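Cortical-lytic enzyme (Bacillus cereus, PDB 4S3J) is an N-acetylglucosaminidase of glycosyl hydrolase family 18 that degrades spore cortex peptidoglycan during germination, probably acting on partially degraded material and recognising muramic acid delta-lactam. Local coordinates at residues 171-176 against 215-220; 249-254 against 277-282; 283-288 against 325-330. All coordinates share one frame; numbering follows the deposited sequence.

Contact 1: residues 171-176 against 215-220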
loop_
_atom_site.group_PDB
_atom_site.type_symbol
_atom_site.label_atom_id
_atom_site.label_comp_id
_atom_site.label_asym_id
_atom_site.label_seq_id
_atom_site.Cartn_x
_atom_site.Cartn_y
_atom_site.Cartn_z
ATOM N N LEU A 171 -8.450 0.197 15.847
ATOM C CA LEU A 171 -9.857 -0.154 15.960
ATOM C C LEU A 171 -10.536 0.373 14.710
ATOM O O LEU A 171 -10.843 1.569 14.613
ATOM C CB LEU A 171 -10.464 0.440 17.238
ATOM C CG LEU A 171 -11.983 0.305 17.410
ATOM C CD1 LEU A 171 -12.472 -1.103 17.173
ATOM C CD2 LEU A 171 -12.411 0.747 18.796
ATOM N N VAL A 172 -10.730 -0.508 13.731
ATOM C CA VAL A 172 -11.300 -0.107 12.468
ATOM C C VAL A 172 -12.813 -0.251 12.493
ATOM O O VAL A 172 -13.334 -1.346 12.619
ATOM C CB VAL A 172 -10.739 -0.957 11.295
ATOM C CG1 VAL A 172 -11.337 -0.518 9.976
ATOM C CG2 VAL A 172 -9.206 -0.889 11.238
ATOM N N ILE A 173 -13.508 0.874 12.367
ATOM C CA ILE A 173 -14.961 0.906 12.449
ATOM C C ILE A 173 -15.567 1.311 11.111
ATOM O O ILE A 173 -15.237 2.370 10.570
ATOM C CB ILE A 173 -15.421 1.885 13.555
ATOM C CG1 ILE A 173 -14.871 1.435 14.906
ATOM C CG2 ILE A 173 -16.940 1.951 13.644
ATOM C CD1 ILE A 173 -14.789 2.535 15.928
ATOM N N THR A 174 -16.483 0.488 10.600
ATOM C CA THR A 174 -17.140 0.754 9.323
ATOM C C THR A 174 -18.641 0.944 9.476
ATOM O O THR A 174 -19.254 0.442 10.427
ATOM C CB THR A 174 -16.931 -0.402 8.307
ATOM O OG1 THR A 174 -17.322 -1.653 8.883
ATOM C CG2 THR A 174 -15.470 -0.501 7.901
ATOM N N ASN A 175 -19.231 1.636 8.503
ATOM C CA ASN A 175 -20.695 1.728 8.434
ATOM C C ASN A 175 -21.252 0.725 7.422
ATOM O O ASN A 175 -21.967 1.086 6.480
ATOM C CB ASN A 175 -21.136 3.146 8.077
ATOM C CG ASN A 175 -20.627 3.588 6.731
ATOM O OD1 ASN A 175 -19.490 3.281 6.351
ATOM N ND2 ASN A 175 -21.456 4.335 6.005
ATOM N N ILE A 176 -20.886 -0.542 7.609
ATOM C CA ILE A 176 -21.367 -1.634 6.769
ATOM C C ILE A 176 -22.581 -2.312 7.380
ATOM O O ILE A 176 -22.582 -2.639 8.576
ATOM C CB ILE A 176 -20.266 -2.656 6.538
ATOM C CG1 ILE A 176 -19.169 -2.028 5.691
ATOM C CG2 ILE A 176 -20.827 -3.896 5.836
ATOM C CD1 ILE A 176 -17.887 -2.862 5.590
ATOM N N ILE A 215 -8.106 4.885 16.867
ATOM C CA ILE A 215 -9.479 4.649 16.454
ATOM C C ILE A 215 -9.653 5.156 15.038
ATOM O O ILE A 215 -9.412 6.338 14.758
ATOM C CB ILE A 215 -10.493 5.355 17.392
ATOM C CG1 ILE A 215 -10.473 4.754 18.804
ATOM C CG2 ILE A 215 -11.924 5.147 16.888
ATOM C CD1 ILE A 215 -9.264 4.969 19.604
ATOM N N HIS A 216 -10.023 4.248 14.143
ATOM C CA HIS A 216 -10.082 4.542 12.722
ATOM C C HIS A 216 -11.485 4.381 12.137
ATOM O O HIS A 216 -12.026 3.282 12.140
ATOM C CB HIS A 216 -9.147 3.619 11.943
ATOM C CG HIS A 216 -9.075 3.949 10.487
ATOM N ND1 HIS A 216 -8.161 4.828 9.976
ATOM C CD2 HIS A 216 -9.846 3.553 9.440
ATOM C CE1 HIS A 216 -8.345 4.957 8.670
ATOM N NE2 HIS A 216 -9.370 4.197 8.330
ATOM N N PHE A 217 -12.044 5.463 11.598
ATOM C CA PHE A 217 -13.337 5.403 10.934
ATOM C C PHE A 217 -13.205 5.290 9.429
ATOM O O PHE A 217 -12.574 6.137 8.753
ATOM C CB PHE A 217 -14.180 6.621 11.298
ATOM C CG PHE A 217 -14.529 6.674 12.738
ATOM C CD1 PHE A 217 -15.562 5.898 13.231
ATOM C CD2 PHE A 217 -13.832 7.491 13.610
ATOM C CE1 PHE A 217 -15.885 5.919 14.558
ATOM C CE2 PHE A 217 -14.158 7.524 14.954
ATOM C CZ PHE A 217 -15.190 6.735 15.427
ATOM N N ASP A 218 -13.717 4.177 8.924
ATOM C CA ASP A 218 -13.881 3.988 7.500
ATOM C C ASP A 218 -15.372 4.057 7.204
ATOM O O ASP A 218 -16.036 3.029 7.075
ATOM C CB ASP A 218 -13.285 2.667 7.038
ATOM C CG ASP A 218 -13.427 2.467 5.541
ATOM O OD1 ASP A 218 -13.696 3.467 4.834
ATOM O OD2 ASP A 218 -13.244 1.326 5.072
ATOM N N PHE A 219 -15.891 5.279 7.160
ATOM C CA PHE A 219 -17.282 5.537 6.787
ATOM C C PHE A 219 -17.309 5.944 5.313
ATOM O O PHE A 219 -16.684 6.953 4.923
ATOM C CB PHE A 219 -17.902 6.652 7.652
ATOM C CG PHE A 219 -18.231 6.248 9.080
ATOM C CD1 PHE A 219 -18.135 4.936 9.513
ATOM C CD2 PHE A 219 -18.671 7.207 9.985
ATOM C CE1 PHE A 219 -18.464 4.589 10.814
ATOM C CE2 PHE A 219 -18.997 6.860 11.284
ATOM C CZ PHE A 219 -18.897 5.547 11.693
ATOM N N GLU A 220 -17.963 5.142 4.485
ATOM C CA GLU A 220 -18.097 5.426 3.056
ATOM C C GLU A 220 -19.571 5.400 2.644
ATOM O O GLU A 220 -20.407 4.882 3.372
ATOM C CB GLU A 220 -17.283 4.432 2.233
ATOM C CG GLU A 220 -15.804 4.502 2.566
ATOM C CD GLU A 220 -14.968 3.540 1.767
ATOM O OE1 GLU A 220 -15.215 3.390 0.549
ATOM O OE2 GLU A 220 -14.074 2.902 2.369
#
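Asn175 reaches across to Glu220, the probable proton donor, and holds its backbone with both ends of a side-chain amide. ND2 of Asn175 donates to Glu220 O at 2.9 Å, with that oxygen lying in the amide plane. OD1 of Asn175 accepts Glu220 N at 3.0 Å, the N-H coming in tilted from the plane of the amide carbonyl. Placing CG between the backbone N and the carbonyl carbon (chi1 61°) turns the amide toward the neighbouring segment. CB of the same asparagine packs against CD1 of Phe219 at 3.8 Å.

Before this clamp the segments run as parallel strands. Leu171 O takes the N-H of His216, His216 O takes that of Ile173, and Ile173 O takes that of Asp218. Ile173 dominates the face shared with Ile215 and Phe217: its CD1 lies 3.8 Å from Phe217 CE1 and 4.0 Å from Ile215 CG2, the side chains lying side by side and pointing the same way. The other face carries Val172, Thr174, His216 and Asp218, where CG2 of Thr174 meets CB of Asp218 at 3.9 Å.

Further out, Phe217 makes a T-shaped stack with Phe233 of helix 227-240. His216 bonds through its two ring nitrogens to Ser248 and Thr250, and ND2 of Asn175 has a second acceptor in Ser182 O.

His216, Asp218 and Glu220 occupy positions corresponding to the last three acids of the family 18 signature D-x-x-D-x-D-x-E, the first of them replaced by histidine. The two hydrogen bonds from the Asn175 amide fix the backbone of Glu220, leaving its carboxylate beside that of Asp218 at the C-terminal mouth of the barrel.

Contact 2: residues 249-254 against 277-282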
loop_
_atom_site.group_PDB
_atom_site.type_symbol
_atom_site.label_atom_id
_atom_site.label_comp_id
_atom_site.label_asym_id
_atom_site.label_seq_id
_atom_site.Cartn_x
_atom_site.Cartn_y
_atom_site.Cartn_z
ATOM N N THR A 249 -9.016 8.509 9.898
ATOM C CA THR A 249 -10.121 8.255 8.978
ATOM C C THR A 249 -9.656 7.824 7.593
ATOM O O THR A 249 -8.516 8.128 7.175
ATOM C CB THR A 249 -10.979 9.499 8.774
ATOM O OG1 THR A 249 -10.136 10.558 8.315
ATOM C CG2 THR A 249 -11.709 9.897 10.075
ATOM N N THR A 250 -10.559 7.153 6.880
ATOM C CA THR A 250 -10.393 6.849 5.470
ATOM C C THR A 250 -11.011 7.939 4.598
ATOM O O THR A 250 -12.137 8.379 4.833
ATOM C CB THR A 250 -11.044 5.484 5.118
ATOM O OG1 THR A 250 -10.321 4.433 5.770
ATOM C CG2 THR A 250 -11.049 5.245 3.608
ATOM N N LEU A 251 -10.274 8.356 3.582
ATOM C CA LEU A 251 -10.746 9.334 2.601
ATOM C C LEU A 251 -10.705 8.767 1.182
ATOM O O LEU A 251 -9.709 8.163 0.759
ATOM C CB LEU A 251 -9.898 10.611 2.653
ATOM C CG LEU A 251 -9.993 11.510 3.888
ATOM C CD1 LEU A 251 -8.925 12.617 3.784
ATOM C CD2 LEU A 251 -11.384 12.089 4.053
ATOM N N VAL A 252 -11.760 9.007 0.419
ATOM C CA VAL A 252 -11.722 8.744 -1.012
ATOM C C VAL A 252 -10.724 9.718 -1.648
ATOM O O VAL A 252 -10.519 10.834 -1.143
ATOM C CB VAL A 252 -13.105 8.886 -1.687
ATOM C CG1 VAL A 252 -14.058 7.791 -1.213
ATOM C CG2 VAL A 252 -13.685 10.279 -1.442
ATOM N N PRO A 253 -10.085 9.296 -2.752
ATOM C CA PRO A 253 -9.130 10.149 -3.463
ATOM C C PRO A 253 -9.838 11.279 -4.207
ATOM O O PRO A 253 -10.851 11.039 -4.870
ATOM C CB PRO A 253 -8.458 9.182 -4.437
ATOM C CG PRO A 253 -9.481 8.146 -4.689
ATOM C CD PRO A 253 -10.202 7.966 -3.378
ATOM N N LYS A 254 -9.312 12.486 -4.061
ATOM C CA LYS A 254 -9.809 13.685 -4.741
ATOM C C LYS A 254 -8.660 14.482 -5.339
ATOM O O LYS A 254 -7.571 14.469 -4.795
ATOM C CB LYS A 254 -10.567 14.594 -3.769
ATOM C CG LYS A 254 -11.914 14.060 -3.341
ATOM C CD LYS A 254 -12.755 15.152 -2.657
ATOM C CE LYS A 254 -13.647 14.576 -1.555
ATOM N NZ LYS A 254 -14.514 15.629 -0.893
ATOM N N ASP A 277 -5.588 12.752 13.628
ATOM C CA ASP A 277 -4.138 12.593 13.683
ATOM C C ASP A 277 -3.561 12.192 12.334
ATOM O O ASP A 277 -2.487 12.666 11.962
ATOM C CB ASP A 277 -3.771 11.571 14.758
ATOM C CG ASP A 277 -4.054 12.084 16.158
ATOM O OD1 ASP A 277 -3.229 12.877 16.658
ATOM O OD2 ASP A 277 -5.112 11.747 16.735
ATOM N N PHE A 278 -4.255 11.326 11.608
ATOM C CA PHE A 278 -3.870 11.029 10.236
ATOM C C PHE A 278 -5.043 10.512 9.427
ATOM O O PHE A 278 -6.082 10.127 9.983
ATOM C CB PHE A 278 -2.703 10.041 10.195
ATOM C CG PHE A 278 -3.013 8.651 10.703
ATOM C CD1 PHE A 278 -3.544 7.680 9.858
ATOM C CD2 PHE A 278 -2.704 8.295 11.999
ATOM C CE1 PHE A 278 -3.788 6.378 10.320
ATOM C CE2 PHE A 278 -2.930 7.015 12.465
ATOM C CZ PHE A 278 -3.476 6.052 11.625
ATOM N N VAL A 279 -4.890 10.587 8.110
ATOM C CA VAL A 279 -5.859 10.052 7.154
ATOM C C VAL A 279 -5.190 9.003 6.285
ATOM O O VAL A 279 -3.984 9.060 6.033
ATOM C CB VAL A 279 -6.461 11.142 6.231
ATOM C CG1 VAL A 279 -7.230 12.192 7.046
ATOM C CG2 VAL A 279 -5.386 11.818 5.394
ATOM N N VAL A 280 -6.004 8.046 5.858
ATOM C CA VAL A 280 -5.622 7.053 4.853
ATOM C C VAL A 280 -6.405 7.359 3.579
ATOM O O VAL A 280 -7.629 7.235 3.555
ATOM C CB VAL A 280 -5.892 5.607 5.326
ATOM C CG1 VAL A 280 -5.634 4.624 4.204
ATOM C CG2 VAL A 280 -5.020 5.260 6.518
ATOM N N ILE A 281 -5.697 7.795 2.535
ATOM C CA ILE A 281 -6.342 8.148 1.276
ATOM C C ILE A 281 -6.259 6.961 0.341
ATOM O O ILE A 281 -5.180 6.416 0.123
ATOM C CB ILE A 281 -5.713 9.392 0.614
ATOM C CG1 ILE A 281 -5.612 10.543 1.628
ATOM C CG2 ILE A 281 -6.516 9.797 -0.629
ATOM C CD1 ILE A 281 -5.097 11.849 1.062
ATOM N N MET A 282 -7.400 6.555 -0.193
ATOM C CA MET A 282 -7.473 5.360 -1.028
ATOM C C MET A 282 -6.995 5.643 -2.453
ATOM O O MET A 282 -7.770 5.605 -3.419
ATOM C CB MET A 282 -8.895 4.812 -1.027
ATOM C CG MET A 282 -9.292 4.281 0.333
ATOM S SD MET A 282 -10.902 3.485 0.365
ATOM C CE MET A 282 -11.937 4.873 -0.103
#
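Leu251 sets its CD1 against Val279, 3.7 Å from CG1, in the tightest apolar meeting on the face shared by Thr249, Leu251, Val279 and Ile281. The same Val279 CG1 lies 3.6 Å from OG1 of Thr249, a hydroxyl whose hydrogen bond goes to Gln272. Between the parallel strands, Val280 bonds twice: its N donates to Thr249 O, and its O receives Leu251 N at 2.9 Å. The ladder starts with a weak bond, Thr249 N to Phe278 O at 3.4 Å, and finishes with Met282 N on Leu251 O.

The end of the contact is nearer solvent: Val252, Pro253 and Met282 are partly exposed, though their atoms still meet closely. Met282 crosses Thr250 at about a right angle, its SD 3.7 Å from Thr250 CG2. The bend at its last torsion (chi3 -62°) brings CE within 3.8 Å of Val252 CG1. Pro253 sets the CG and CD edge of its ring against the carbonyl of Met282, CG 3.3 Å from O.

The chemistry thus divides: largely apolar packing, with one threonine hydroxyl bonded to Gln272, lies on the Leu251 face, whereas Thr250, bonded to His216, and the thioether of Met282, touching Glu220, bring this contact to the catalytic centre.

Contact 3: residues 283-288 against 325-330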
loop_
_atom_site.group_PDB
_atom_site.type_symbol
_atom_site.label_atom_id
_atom_site.label_comp_id
_atom_site.label_asym_id
_atom_site.label_seq_id
_atom_site.Cartn_x
_atom_site.Cartn_y
_atom_site.Cartn_z
ATOM N N THR A 283 -5.693 5.888 -2.568
ATOM C CA THR A 283 -5.046 6.178 -3.845
ATOM C C THR A 283 -4.772 4.893 -4.651
ATOM O O THR A 283 -3.624 4.530 -4.933
ATOM C CB THR A 283 -3.744 6.982 -3.607
ATOM O OG1 THR A 283 -3.122 6.541 -2.387
ATOM C CG2 THR A 283 -4.042 8.467 -3.477
ATOM N N TYR A 284 -5.851 4.195 -4.994
ATOM C CA TYR A 284 -5.772 3.005 -5.823
ATOM C C TYR A 284 -7.132 2.776 -6.481
ATOM O O TYR A 284 -8.064 3.534 -6.231
ATOM C CB TYR A 284 -5.300 1.811 -4.996
ATOM C CG TYR A 284 -5.974 1.626 -3.667
ATOM C CD1 TYR A 284 -7.269 1.147 -3.609
ATOM C CD2 TYR A 284 -5.332 1.928 -2.474
ATOM C CE1 TYR A 284 -7.915 0.961 -2.409
ATOM C CE2 TYR A 284 -5.979 1.735 -1.252
ATOM C CZ TYR A 284 -7.269 1.253 -1.238
ATOM O OH TYR A 284 -7.936 1.053 -0.056
ATOM N N ASP A 285 -7.220 1.760 -7.345
ATOM C CA ASP A 285 -8.433 1.374 -8.103
ATOM C C ASP A 285 -8.850 2.363 -9.207
ATOM O O ASP A 285 -10.042 2.593 -9.426
ATOM C CB ASP A 285 -9.620 1.143 -7.166
ATOM C CG ASP A 285 -9.463 -0.106 -6.342
ATOM O OD1 ASP A 285 -8.644 -0.977 -6.724
ATOM O OD2 ASP A 285 -10.166 -0.226 -5.316
ATOM N N TRP A 286 -7.884 2.929 -9.919
ATOM C CA TRP A 286 -8.168 3.506 -11.233
ATOM C C TRP A 286 -8.530 2.345 -12.154
ATOM O O TRP A 286 -9.644 2.274 -12.670
ATOM C CB TRP A 286 -6.979 4.301 -11.770
ATOM C CG TRP A 286 -6.903 5.707 -11.233
ATOM C CD1 TRP A 286 -7.372 6.840 -11.839
ATOM C CD2 TRP A 286 -6.337 6.128 -9.980
ATOM N NE1 TRP A 286 -7.134 7.932 -11.048
ATOM C CE2 TRP A 286 -6.498 7.529 -9.904
ATOM C CE3 TRP A 286 -5.703 5.462 -8.926
ATOM C CZ2 TRP A 286 -6.059 8.277 -8.803
ATOM C CZ3 TRP A 286 -5.251 6.210 -7.834
ATOM C CH2 TRP A 286 -5.435 7.599 -7.783
ATOM N N GLY A 287 -7.594 1.414 -12.334
ATOM C CA GLY A 287 -7.933 0.087 -12.830
ATOM C C GLY A 287 -8.537 -0.708 -11.684
ATOM O O GLY A 287 -7.938 -0.800 -10.605
ATOM N N TRP A 288 -9.729 -1.264 -11.897
ATOM C CA TRP A 288 -10.440 -1.964 -10.834
ATOM C C TRP A 288 -11.213 -3.178 -11.379
ATOM O O TRP A 288 -11.343 -3.354 -12.600
ATOM C CB TRP A 288 -11.365 -0.985 -10.085
ATOM C CG TRP A 288 -12.572 -0.552 -10.850
ATOM C CD1 TRP A 288 -12.607 0.295 -11.919
ATOM C CD2 TRP A 288 -13.929 -0.952 -10.606
ATOM N NE1 TRP A 288 -13.906 0.448 -12.360
ATOM C CE2 TRP A 288 -14.731 -0.308 -11.572
ATOM C CE3 TRP A 288 -14.536 -1.784 -9.667
ATOM C CZ2 TRP A 288 -16.117 -0.479 -11.622
ATOM C CZ3 TRP A 288 -15.919 -1.952 -9.721
ATOM C CH2 TRP A 288 -16.685 -1.304 -10.691
ATOM N N TYR A 325 -2.311 -5.818 -4.605
ATOM C CA TYR A 325 -2.899 -6.680 -5.625
ATOM C C TYR A 325 -2.790 -6.089 -7.026
ATOM O O TYR A 325 -2.696 -4.870 -7.200
ATOM C CB TYR A 325 -4.386 -6.934 -5.309
ATOM C CG TYR A 325 -5.164 -5.637 -5.154
ATOM C CD1 TYR A 325 -5.239 -4.985 -3.919
ATOM C CD2 TYR A 325 -5.809 -5.043 -6.243
ATOM C CE1 TYR A 325 -5.917 -3.788 -3.783
ATOM C CE2 TYR A 325 -6.504 -3.839 -6.100
ATOM C CZ TYR A 325 -6.549 -3.226 -4.871
ATOM O OH TYR A 325 -7.203 -2.040 -4.738
ATOM N N GLY A 326 -2.816 -6.979 -8.023
ATOM C CA GLY A 326 -3.080 -6.608 -9.396
ATOM C C GLY A 326 -4.365 -7.307 -9.820
ATOM O O GLY A 326 -5.027 -7.952 -8.990
ATOM N N PHE A 327 -4.713 -7.199 -11.106
ATOM C CA PHE A 327 -5.872 -7.914 -11.656
ATOM C C PHE A 327 -5.512 -8.597 -12.966
ATOM O O PHE A 327 -4.658 -8.117 -13.719
ATOM C CB PHE A 327 -7.050 -6.976 -11.909
ATOM C CG PHE A 327 -7.715 -6.468 -10.651
ATOM C CD1 PHE A 327 -8.423 -7.324 -9.829
ATOM C CD2 PHE A 327 -7.611 -5.146 -10.314
ATOM C CE1 PHE A 327 -9.040 -6.848 -8.662
ATOM C CE2 PHE A 327 -8.214 -4.654 -9.161
ATOM C CZ PHE A 327 -8.928 -5.519 -8.335
ATOM N N ASP A 328 -6.187 -9.715 -13.202
ATOM C CA ASP A 328 -6.125 -10.471 -14.442
ATOM C C ASP A 328 -7.501 -10.320 -15.090
ATOM O O ASP A 328 -8.496 -10.797 -14.537
ATOM C CB ASP A 328 -5.772 -11.934 -14.142
ATOM C CG ASP A 328 -5.728 -12.810 -15.386
ATOM O OD1 ASP A 328 -6.413 -12.502 -16.387
ATOM O OD2 ASP A 328 -5.026 -13.837 -15.338
ATOM N N TRP A 329 -7.568 -9.580 -16.188
ATOM C CA TRP A 329 -8.785 -9.357 -16.965
ATOM C C TRP A 329 -8.842 -10.250 -18.198
ATOM O O TRP A 329 -7.861 -10.352 -18.917
ATOM C CB TRP A 329 -8.849 -7.915 -17.453
ATOM C CG TRP A 329 -9.101 -6.825 -16.463
ATOM C CD1 TRP A 329 -10.319 -6.308 -16.129
ATOM C CD2 TRP A 329 -8.123 -6.050 -15.741
ATOM N NE1 TRP A 329 -10.164 -5.287 -15.223
ATOM C CE2 TRP A 329 -8.831 -5.098 -14.974
ATOM C CE3 TRP A 329 -6.724 -6.068 -15.667
ATOM C CZ2 TRP A 329 -8.197 -4.181 -14.139
ATOM C CZ3 TRP A 329 -6.091 -5.141 -14.830
ATOM C CH2 TRP A 329 -6.832 -4.207 -14.092
ATOM N N LYS A 330 -9.992 -10.847 -18.476
ATOM C CA LYS A 330 -10.223 -11.500 -19.763
ATOM C C LYS A 330 -10.689 -10.470 -20.774
ATOM O O LYS A 330 -11.445 -9.557 -20.435
ATOM C CB LYS A 330 -11.253 -12.625 -19.630
ATOM C CG LYS A 330 -10.740 -13.811 -18.843
ATOM C CD LYS A 330 -11.828 -14.842 -18.691
ATOM C CE LYS A 330 -11.385 -15.990 -17.840
ATOM N NZ LYS A 330 -12.516 -16.941 -17.643
#
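Tyr325 and Asp285 make the strong polar link of this contact. The phenol OH of Tyr325 donates to Asp285 OD1 at 2.7 Å, approaching from above the carboxylate plane, 38° out of it. OD1 lies at the edge of the tyrosine ring, near its plane, and the carboxylate and ring planes are turned 45° apart. The same hydroxyl comes close to the ring of Tyr284, 3.4 Å from CD1, the two tyrosine side chains crossing at about a right angle. With chi1 at 55°, the Tyr325 ring swings over its own backbone and carries the hydroxyl to the loop.

A second polar contact is much weaker: Trp329 NE1 approaches Trp288 O at 3.5 Å with a bent geometry. That N-H also has a weak bond to Gly291 O, so it is shared between two carbonyls of the same loop.

The remaining meetings are van der Waals, between rings and loop backbone. Phe327 brings CE2 to within 3.9 Å of Trp288 CA, while Gly287 O lies near the plane of the phenylalanine ring at its edge. Gly287 C meets the edge of the Trp329 indole, 4.3 Å from CZ2. CB of Phe327 lies 3.5 Å above one face of that indole, offset toward its rim.

Met282, Tyr284 and Asp285 belong to the M-x-Y-D sequence that follows the sixth barrel strand in many family 18 enzymes and lines the substrate site. Here Tyr325, on the seventh strand side, probably helps to orient that aspartate at the barrel mouth, where the side chain of Tyr284 lies about 7 Å from that of Glu220.

How the contacts relate
From the N terminus, after the two LysM ranges, the three contacts come in series within the family 18 barrel, with no nesting or crossing. Contact 1 closes a mostly helical excursion between strands 168-177 and 214-218. Contact 2 brings 278-281 beside 246-251 after a shorter connection holding helix 269-275. Contact 3 opens directly where contact 2 ends, and its loop, followed by helix 299-312, is met again by strand 318-330. Contacts 1 and 2 touch, because strands 214-218 and 246-251 are neighbours joined by Thr250 N to Phe217 O. Contact 3 stays about 7 Å from contact 1 at the nearest atoms.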